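Sulfate permease family protein (Vibrio cholerae, PDB 4DGH) probably works as a membrane anion transporter of the SulP family, the piece described here being its STAS domain. Local coordinates at residues A[38-49]-A[72-82]. Numbering follows the deposited sequence. Where two conformers were deposited one is given.
Sequences FERVMGSIQETP and EMIQSFHKRGI
In the conformer described, Arg80 reaches to the carbonyls of Met42, Ile45 and Gln46, where helix 32-44 gives way to the following loop, a compact example of one arginine bonding to both a helix end and the loop beyond it. Its NH1 meets Ile45 O at 2.8 Å in an almost straight bond (177°), the oxygen lying in the guanidinium plane. The same NH1 makes a weak, strongly bent bond to Met42 O, and NH2 adds a weak one to Gln46 O at 3.3 Å. Bends at chi2 and chi3 bring the guanidinium round to these carbonyls. Where the chain leaves the other helix, Gly81, with positive phi, completes a Schellman motif.

Beside this polar end lies an apolar seam. Ile82 and Met42 reach toward each other tip to tip, Ile82 CD1 standing 3.5 Å from Met42 CG. Met42, a selenomethionine, also sets its CB 3.6 Å from Phe77 CE1, crossing that ring at about a right angle. Phe77 CZ in turn approaches Phe38 CD2 at 3.5 Å, the two ring planes 80° apart.

Toward the N-terminal ends of the two segments, the extended Glu39 side chain passes over Ser76, and its carboxylate lies 4.3 Å from that of Glu72 (OE2 to OE2), a proximity that may raise the proton affinity of either acid. A water donates to both Glu39 O and Ser76 OG, bridging the helices.

Segments 38-44 and 72-78, of helices 32-44 and 64-78, run nearly parallel, their axes 8° apart, and together pack on one face of the parallel sheet of the STAS domain: Phe38, Met42, Phe77 and Ile82 all rest on Leu52 of strand 51-55, while Phe38 stacks on Tyr24 of strand 21-25 and also meets Phe32 of a second subunit.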
ATOM      1  N   PHE A  38     -10.875  -0.982  -5.631  1.00 32.50           N
ATOM      2  CA  PHE A  38     -12.035  -1.790  -5.387  1.00 34.11           C
ATOM      3  C   PHE A  38     -13.137  -1.460  -6.400  1.00 35.06           C
ATOM      4  O   PHE A  38     -13.841  -2.334  -6.893  1.00 32.32           O
ATOM      5  CB  PHE A  38     -12.569  -1.610  -3.994  1.00 33.96           C
ATOM      6  CG  PHE A  38     -13.471  -2.709  -3.619  1.00 37.07           C
ATOM      7  CD1 PHE A  38     -13.032  -4.017  -3.707  1.00 37.11           C
ATOM      8  CD2 PHE A  38     -14.786  -2.486  -3.299  1.00 37.82           C
ATOM      9  CE1 PHE A  38     -13.872  -5.091  -3.406  1.00 35.86           C
ATOM     10  CE2 PHE A  38     -15.616  -3.557  -2.946  1.00 32.98           C
ATOM     11  CZ  PHE A  38     -15.166  -4.871  -3.048  1.00 33.05           C
ATOM     12  N   GLU A  39     -13.243  -0.174  -6.705  1.00 31.44           N
ATOM     13  CA  GLU A  39     -14.150   0.321  -7.688  1.00 33.36           C
ATOM     14  C   GLU A  39     -13.795  -0.319  -9.046  1.00 31.94           C
ATOM     15  O   GLU A  39     -14.656  -0.811  -9.767  1.00 29.37           O
ATOM     16  CB  GLU A  39     -13.939   1.840  -7.665  1.00 36.05           C
ATOM     17  CG  GLU A  39     -15.012   2.647  -8.348  1.00 47.05           C
ATOM     18  CD  GLU A  39     -14.840   4.169  -8.141  1.00 53.90           C
ATOM     19  OE1 GLU A  39     -14.210   4.593  -7.138  1.00 48.86           O
ATOM     20  OE2 GLU A  39     -15.346   4.938  -9.010  1.00 59.31           O
ATOM     21  N   ARG A  40     -12.495  -0.360  -9.374  1.00 31.56           N
ATOM     22  CA  ARG A  40     -12.035  -1.020 -10.596  1.00 33.00           C
ATOM     23  C   ARG A  40     -12.364  -2.496 -10.631  1.00 30.32           C
ATOM     24  O   ARG A  40     -12.887  -2.967 -11.586  1.00 31.87           O
ATOM     25  CB  ARG A  40     -10.545  -0.699 -10.855  1.00 37.57           C
ATOM     26  CG  ARG A  40      -9.905  -1.380 -12.078  1.00 45.71           C
ATOM     27  CD  ARG A  40      -8.527  -0.768 -12.462  1.00 50.49           C
ATOM     28  NE  ARG A  40      -7.576  -0.664 -11.339  1.00 53.55           N
ATOM     29  CZ  ARG A  40      -7.253   0.487 -10.723  1.00 56.98           C
ATOM     30  NH1 ARG A  40      -7.807   1.646 -11.141  1.00 49.96           N
ATOM     31  NH2 ARG A  40      -6.396   0.481  -9.683  1.00 47.94           N
ATOM     32  N   VAL A  41     -12.170  -3.208  -9.543  1.00 29.15           N
ATOM     33  CA  VAL A  41     -12.458  -4.628  -9.482  1.00 26.79           C
ATOM     34  C   VAL A  41     -13.960  -4.869  -9.691  1.00 26.94           C
ATOM     35  O   VAL A  41     -14.361  -5.749 -10.454  1.00 25.95           O
ATOM     36  CB  VAL A  41     -12.130  -5.171  -8.077  1.00 28.83           C
ATOM     37  CG1 VAL A  41     -12.668  -6.602  -7.939  1.00 29.06           C
ATOM     38  CG2 VAL A  41     -10.627  -5.162  -7.816  1.00 31.49           C
HETATM   39  N   MSE A  42     -14.771  -4.087  -9.000  1.00 23.91           N
HETATM   40  CA  MSE A  42     -16.215  -4.327  -9.052  1.00 26.90           C
HETATM   41  C   MSE A  42     -16.713  -4.075 -10.471  1.00 27.20           C
HETATM   42  O   MSE A  42     -17.696  -4.683 -10.924  1.00 28.19           O
HETATM   43  CB  MSE A  42     -16.903  -3.385  -8.043  1.00 26.53           C
HETATM   44  CG  MSE A  42     -18.337  -3.831  -7.841  1.00 30.92           C
HETATM   45 SE   MSE A  42     -18.291  -5.499  -6.750  0.87 31.85          SE
HETATM   46  CE  MSE A  42     -18.387  -5.059  -4.838  1.00 32.69           C
ATOM     47  N   GLY A  43     -16.091  -3.131 -11.144  1.00 29.07           N
ATOM     48  CA  GLY A  43     -16.420  -2.832 -12.562  1.00 31.23           C
ATOM     49  C   GLY A  43     -15.973  -3.899 -13.539  1.00 35.75           C
ATOM     50  O   GLY A  43     -16.603  -4.084 -14.615  1.00 37.82           O
ATOM     51  N   SER A  44     -14.900  -4.611 -13.208  1.00 36.76           N
ATOM     52  CA  SER A  44     -14.288  -5.549 -14.193  1.00 40.42           C
ATOM     53  C   SER A  44     -14.729  -6.994 -14.049  1.00 38.25           C
ATOM     54  O   SER A  44     -14.762  -7.764 -15.033  1.00 37.76           O
ATOM     55  CB  SER A  44     -12.746  -5.410 -14.257  1.00 43.99           C
ATOM     56  OG  SER A  44     -12.127  -6.105 -13.186  1.00 55.55           O
ATOM     57  N   ILE A  45     -15.071  -7.392 -12.846  1.00 34.58           N
ATOM     58  CA  ILE A  45     -15.537  -8.758 -12.651  1.00 35.42           C
ATOM     59  C   ILE A  45     -16.891  -8.997 -13.317  1.00 33.78           C
ATOM     60  O   ILE A  45     -17.694  -8.072 -13.505  1.00 33.98           O
ATOM     61  CB  ILE A  45     -15.643  -9.166 -11.175  1.00 35.08           C
ATOM     62  CG1 ILE A  45     -16.674  -8.250 -10.479  1.00 34.05           C
ATOM     63  CG2 ILE A  45     -14.233  -9.194 -10.574  1.00 35.93           C
ATOM     64  CD1 ILE A  45     -16.951  -8.587  -9.010  1.00 36.39           C
ATOM     65  N   GLN A  46     -17.102 -10.262 -13.624  1.00 34.70           N
ATOM     66  CA  GLN A  46     -18.214 -10.709 -14.422  1.00 38.54           C
ATOM     67  C   GLN A  46     -19.466 -10.735 -13.557  1.00 37.36           C
ATOM     68  O   GLN A  46     -20.513 -10.218 -13.950  1.00 38.45           O
ATOM     69  CB  GLN A  46     -17.937 -12.118 -15.000  1.00 42.70           C
ATOM     70  CG  GLN A  46     -18.942 -12.519 -16.101  1.00 48.85           C
ATOM     71  CD  GLN A  46     -19.130 -11.428 -17.189  1.00 54.97           C
ATOM     72  OE1 GLN A  46     -18.156 -10.804 -17.697  1.00 55.16           O
ATOM     73  NE2 GLN A  46     -20.391 -11.179 -17.538  1.00 55.55           N
ATOM     74  N   GLU A  47     -19.357 -11.333 -12.379  1.00 35.08           N
ATOM     75  CA  GLU A  47     -20.465 -11.436 -11.471  1.00 35.52           C
ATOM     76  C   GLU A  47     -20.243 -10.538 -10.294  1.00 34.91           C
ATOM     77  O   GLU A  47     -19.105 -10.477  -9.738  1.00 32.35           O
ATOM     78  CB  GLU A  47     -20.541 -12.796 -10.899  1.00 39.12           C
ATOM     79  CG  GLU A  47     -21.223 -13.762 -11.802  1.00 58.58           C
ATOM     80  CD  GLU A  47     -21.180 -15.096 -11.151  1.00 69.50           C
ATOM     81  OE1 GLU A  47     -21.635 -15.162  -9.979  1.00 71.30           O
ATOM     82  OE2 GLU A  47     -20.643 -16.025 -11.795  1.00 73.81           O
ATOM     83  N   THR A  48     -21.335  -9.893  -9.910  1.00 31.75           N
ATOM     84  CA  THR A  48     -21.348  -9.002  -8.750  1.00 30.40           C
ATOM     85  C   THR A  48     -22.199  -9.530  -7.600  1.00 27.53           C
ATOM     86  O   THR A  48     -23.177 -10.255  -7.782  1.00 26.23           O
ATOM     87  CB  THR A  48     -21.712  -7.537  -9.140  1.00 32.90           C
ATOM     88  OG1 THR A  48     -22.988  -7.513  -9.807  1.00 33.35           O
ATOM     89  CG2 THR A  48     -20.618  -6.925 -10.083  1.00 32.59           C
ATOM     90  N   PRO A  49     -21.837  -9.137  -6.348  1.00 24.44           N
ATOM     91  CA  PRO A  49     -22.648  -9.575  -5.229  1.00 24.07           C
ATOM     92  C   PRO A  49     -24.013  -8.825  -5.274  1.00 24.78           C
ATOM     93  O   PRO A  49     -24.093  -7.797  -5.909  1.00 27.52           O
ATOM     94  CB  PRO A  49     -21.807  -9.107  -3.986  1.00 21.18           C
ATOM     95  CG  PRO A  49     -20.980  -7.948  -4.482  1.00 21.84           C
ATOM     96  CD  PRO A  49     -20.818  -8.128  -6.002  1.00 24.05           C
ATOM     97  N   GLU A  72     -18.623   8.606  -4.980  1.00 26.36           N
ATOM     98  CA  GLU A  72     -18.355   8.094  -6.325  1.00 28.18           C
ATOM     99  C   GLU A  72     -18.275   6.574  -6.278  1.00 25.01           C
ATOM    100  O   GLU A  72     -18.885   5.920  -7.116  1.00 24.21           O
ATOM    101  CB  GLU A  72     -17.018   8.649  -6.871  1.00 35.73           C
ATOM    102  CG  GLU A  72     -16.654   8.071  -8.237  1.00 45.90           C
ATOM    103  CD  GLU A  72     -15.566   8.878  -8.991  1.00 65.48           C
ATOM    104  OE1 GLU A  72     -14.545   9.308  -8.365  1.00 68.37           O
ATOM    105  OE2 GLU A  72     -15.710   9.080 -10.242  1.00 70.96           O
HETATM  106  N   MSE A  73     -17.577   6.019  -5.290  0.70 22.92           N
HETATM  107  CA  MSE A  73     -17.534   4.562  -5.129  0.70 22.69           C
HETATM  108  C   MSE A  73     -18.908   3.933  -4.975  0.70 21.58           C
HETATM  109  O   MSE A  73     -19.218   2.931  -5.605  0.70 20.86           O
HETATM  110  CB  MSE A  73     -16.688   4.246  -3.894  0.70 24.20           C
HETATM  111  CG  MSE A  73     -16.208   2.808  -4.010  0.70 28.22           C
HETATM  112 SE   MSE A  73     -15.398   2.316  -2.284  0.63 32.77          SE
HETATM  113  CE  MSE A  73     -14.786   0.482  -2.484  0.70 35.32           C
ATOM    114  N   ILE A  74     -19.732   4.503  -4.118  1.00 21.72           N
ATOM    115  CA  ILE A  74     -21.069   3.957  -3.914  1.00 21.36           C
ATOM    116  C   ILE A  74     -21.916   4.089  -5.155  1.00 22.33           C
ATOM    117  O   ILE A  74     -22.738   3.192  -5.479  1.00 20.73           O
ATOM    118  CB  ILE A  74     -21.753   4.710  -2.744  1.00 21.49           C
ATOM    119  CG1 ILE A  74     -21.047   4.286  -1.438  1.00 21.38           C
ATOM    120  CG2 ILE A  74     -23.231   4.321  -2.703  1.00 21.79           C
ATOM    121  CD1 ILE A  74     -21.432   5.167  -0.268  1.00 23.45           C
ATOM    122  N   GLN A  75     -21.830   5.244  -5.809  1.00 22.32           N
ATOM    123  CA  GLN A  75     -22.515   5.434  -7.117  0.50 25.10           C
ATOM    124  C   GLN A  75     -22.137   4.348  -8.131  1.00 25.47           C
ATOM    125  O   GLN A  75     -22.973   3.830  -8.809  1.00 25.22           O
ATOM    126  CB  GLN A  75     -22.243   6.818  -7.691  0.50 25.72           C
ATOM    127  CG  GLN A  75     -23.119   7.859  -7.013  0.50 26.74           C
ATOM    128  CD  GLN A  75     -22.704   9.294  -7.292  0.50 28.67           C
ATOM    129  OE1 GLN A  75     -21.612   9.562  -7.800  0.50 30.17           O
ATOM    130  NE2 GLN A  75     -23.585  10.234  -6.933  0.50 28.26           N
ATOM    131  N   SER A  76     -20.851   4.037  -8.200  1.00 25.89           N
ATOM    132  CA  SER A  76     -20.350   3.038  -9.102  1.00 26.27           C
ATOM    133  C   SER A  76     -20.867   1.630  -8.748  1.00 24.81           C
ATOM    134  O   SER A  76     -21.154   0.856  -9.643  1.00 26.00           O
ATOM    135  CB  SER A  76     -18.815   3.086  -9.186  1.00 28.34           C
ATOM    136  OG  SER A  76     -18.237   2.327  -8.113  1.00 34.52           O
ATOM    137  N   PHE A  77     -21.098   1.315  -7.467  1.00 21.94           N
ATOM    138  CA  PHE A  77     -21.716   0.013  -7.117  1.00 21.78           C
ATOM    139  C   PHE A  77     -23.217   0.005  -7.430  1.00 21.04           C
ATOM    140  O   PHE A  77     -23.764  -0.986  -7.898  1.00 22.66           O
ATOM    141  CB  PHE A  77     -21.487  -0.318  -5.598  1.00 21.49           C
ATOM    142  CG  PHE A  77     -20.021  -0.304  -5.191  1.00 24.88           C
ATOM    143  CD1 PHE A  77     -19.022  -0.644  -6.121  1.00 27.61           C
ATOM    144  CD2 PHE A  77     -19.640   0.000  -3.901  1.00 26.82           C
ATOM    145  CE1 PHE A  77     -17.661  -0.682  -5.750  1.00 26.67           C
ATOM    146  CE2 PHE A  77     -18.284  -0.008  -3.504  1.00 25.76           C
ATOM    147  CZ  PHE A  77     -17.297  -0.369  -4.424  1.00 25.83           C
ATOM    148  N   HIS A  78     -23.897   1.099  -7.122  1.00 22.02           N
ATOM    149  CA  HIS A  78     -25.358   1.193  -7.300  1.00 23.28           C
ATOM    150  C   HIS A  78     -25.673   1.016  -8.749  1.00 27.50           C
ATOM    151  O   HIS A  78     -26.750   0.483  -9.090  1.00 25.90           O
ATOM    152  CB  HIS A  78     -25.940   2.581  -6.888  1.00 25.46           C
ATOM    153  CG  HIS A  78     -26.189   2.710  -5.400  1.00 26.83           C
ATOM    154  ND1 HIS A  78     -26.562   3.879  -4.806  1.00 26.40           N
ATOM    155  CD2 HIS A  78     -26.124   1.756  -4.395  1.00 25.66           C
ATOM    156  CE1 HIS A  78     -26.719   3.661  -3.476  1.00 27.68           C
ATOM    157  NE2 HIS A  78     -26.503   2.354  -3.241  1.00 26.00           N
ATOM    158  N   LYS A  79     -24.789   1.498  -9.594  1.00 26.61           N
ATOM    159  CA  LYS A  79     -25.153   1.455 -10.998  1.00 31.31           C
ATOM    160  C   LYS A  79     -25.022   0.028 -11.553  1.00 31.80           C
ATOM    161  O   LYS A  79     -25.575  -0.247 -12.622  1.00 32.57           O
ATOM    162  CB  LYS A  79     -24.442   2.538 -11.829  1.00 32.42           C
ATOM    163  CG  LYS A  79     -23.038   2.196 -12.156  1.00 32.73           C
ATOM    164  CD  LYS A  79     -22.214   3.412 -12.589  1.00 36.77           C
ATOM    165  CE  LYS A  79     -20.821   2.924 -12.938  1.00 37.91           C
ATOM    166  NZ  LYS A  79     -19.859   4.025 -13.224  1.00 41.25           N
ATOM    167  N   ARG A  80     -24.322  -0.890 -10.862  0.50 28.50           N
ATOM    168  CA  ARG A  80     -24.352  -2.341 -11.231  0.50 26.25           C
ATOM    169  C   ARG A  80     -25.445  -3.196 -10.516  0.50 26.41           C
ATOM    170  O   ARG A  80     -25.548  -4.409 -10.705  0.50 27.56           O
ATOM    171  CB  ARG A  80     -22.991  -3.029 -11.084  0.50 25.28           C
ATOM    172  CG  ARG A  80     -21.862  -2.456 -11.967  0.50 25.22           C
ATOM    173  CD  ARG A  80     -20.806  -3.481 -12.401  0.50 24.00           C
ATOM    174  NE  ARG A  80     -21.330  -4.777 -12.831  0.50 22.52           N
ATOM    175  CZ  ARG A  80     -20.582  -5.844 -13.094  0.50 22.95           C
ATOM    176  NH1 ARG A  80     -19.221  -5.779 -13.024  0.50 21.73           N
ATOM    177  NH2 ARG A  80     -21.193  -6.985 -13.464  0.50 22.00           N
ATOM    178  N   GLY A  81     -26.278  -2.567  -9.720  1.00 24.90           N
ATOM    179  CA  GLY A  81     -27.310  -3.281  -9.063  1.00 25.23           C
ATOM    180  C   GLY A  81     -26.932  -3.697  -7.647  1.00 24.47           C
ATOM    181  O   GLY A  81     -27.737  -4.374  -6.999  1.00 26.70           O
ATOM    182  N   ILE A  82     -25.805  -3.228  -7.123  1.00 22.35           N
ATOM    183  CA  ILE A  82     -25.366  -3.650  -5.757  1.00 21.24           C
ATOM    184  C   ILE A  82     -25.990  -2.740  -4.709  1.00 21.06           C
ATOM    185  O   ILE A  82     -25.901  -1.502  -4.818  1.00 20.16           O
ATOM    186  CB  ILE A  82     -23.859  -3.659  -5.629  1.00 21.80           C
ATOM    187  CG1 ILE A  82     -23.254  -4.390  -6.823  1.00 21.90           C
ATOM    188  CG2 ILE A  82     -23.439  -4.287  -4.261  1.00 21.36           C
ATOM    189  CD1 ILE A  82     -21.769  -4.122  -7.037  1.00 22.42           C
TER
HETATM  190  O   HOH W   1     -17.409  -0.089  -9.538  1.00 34.90           O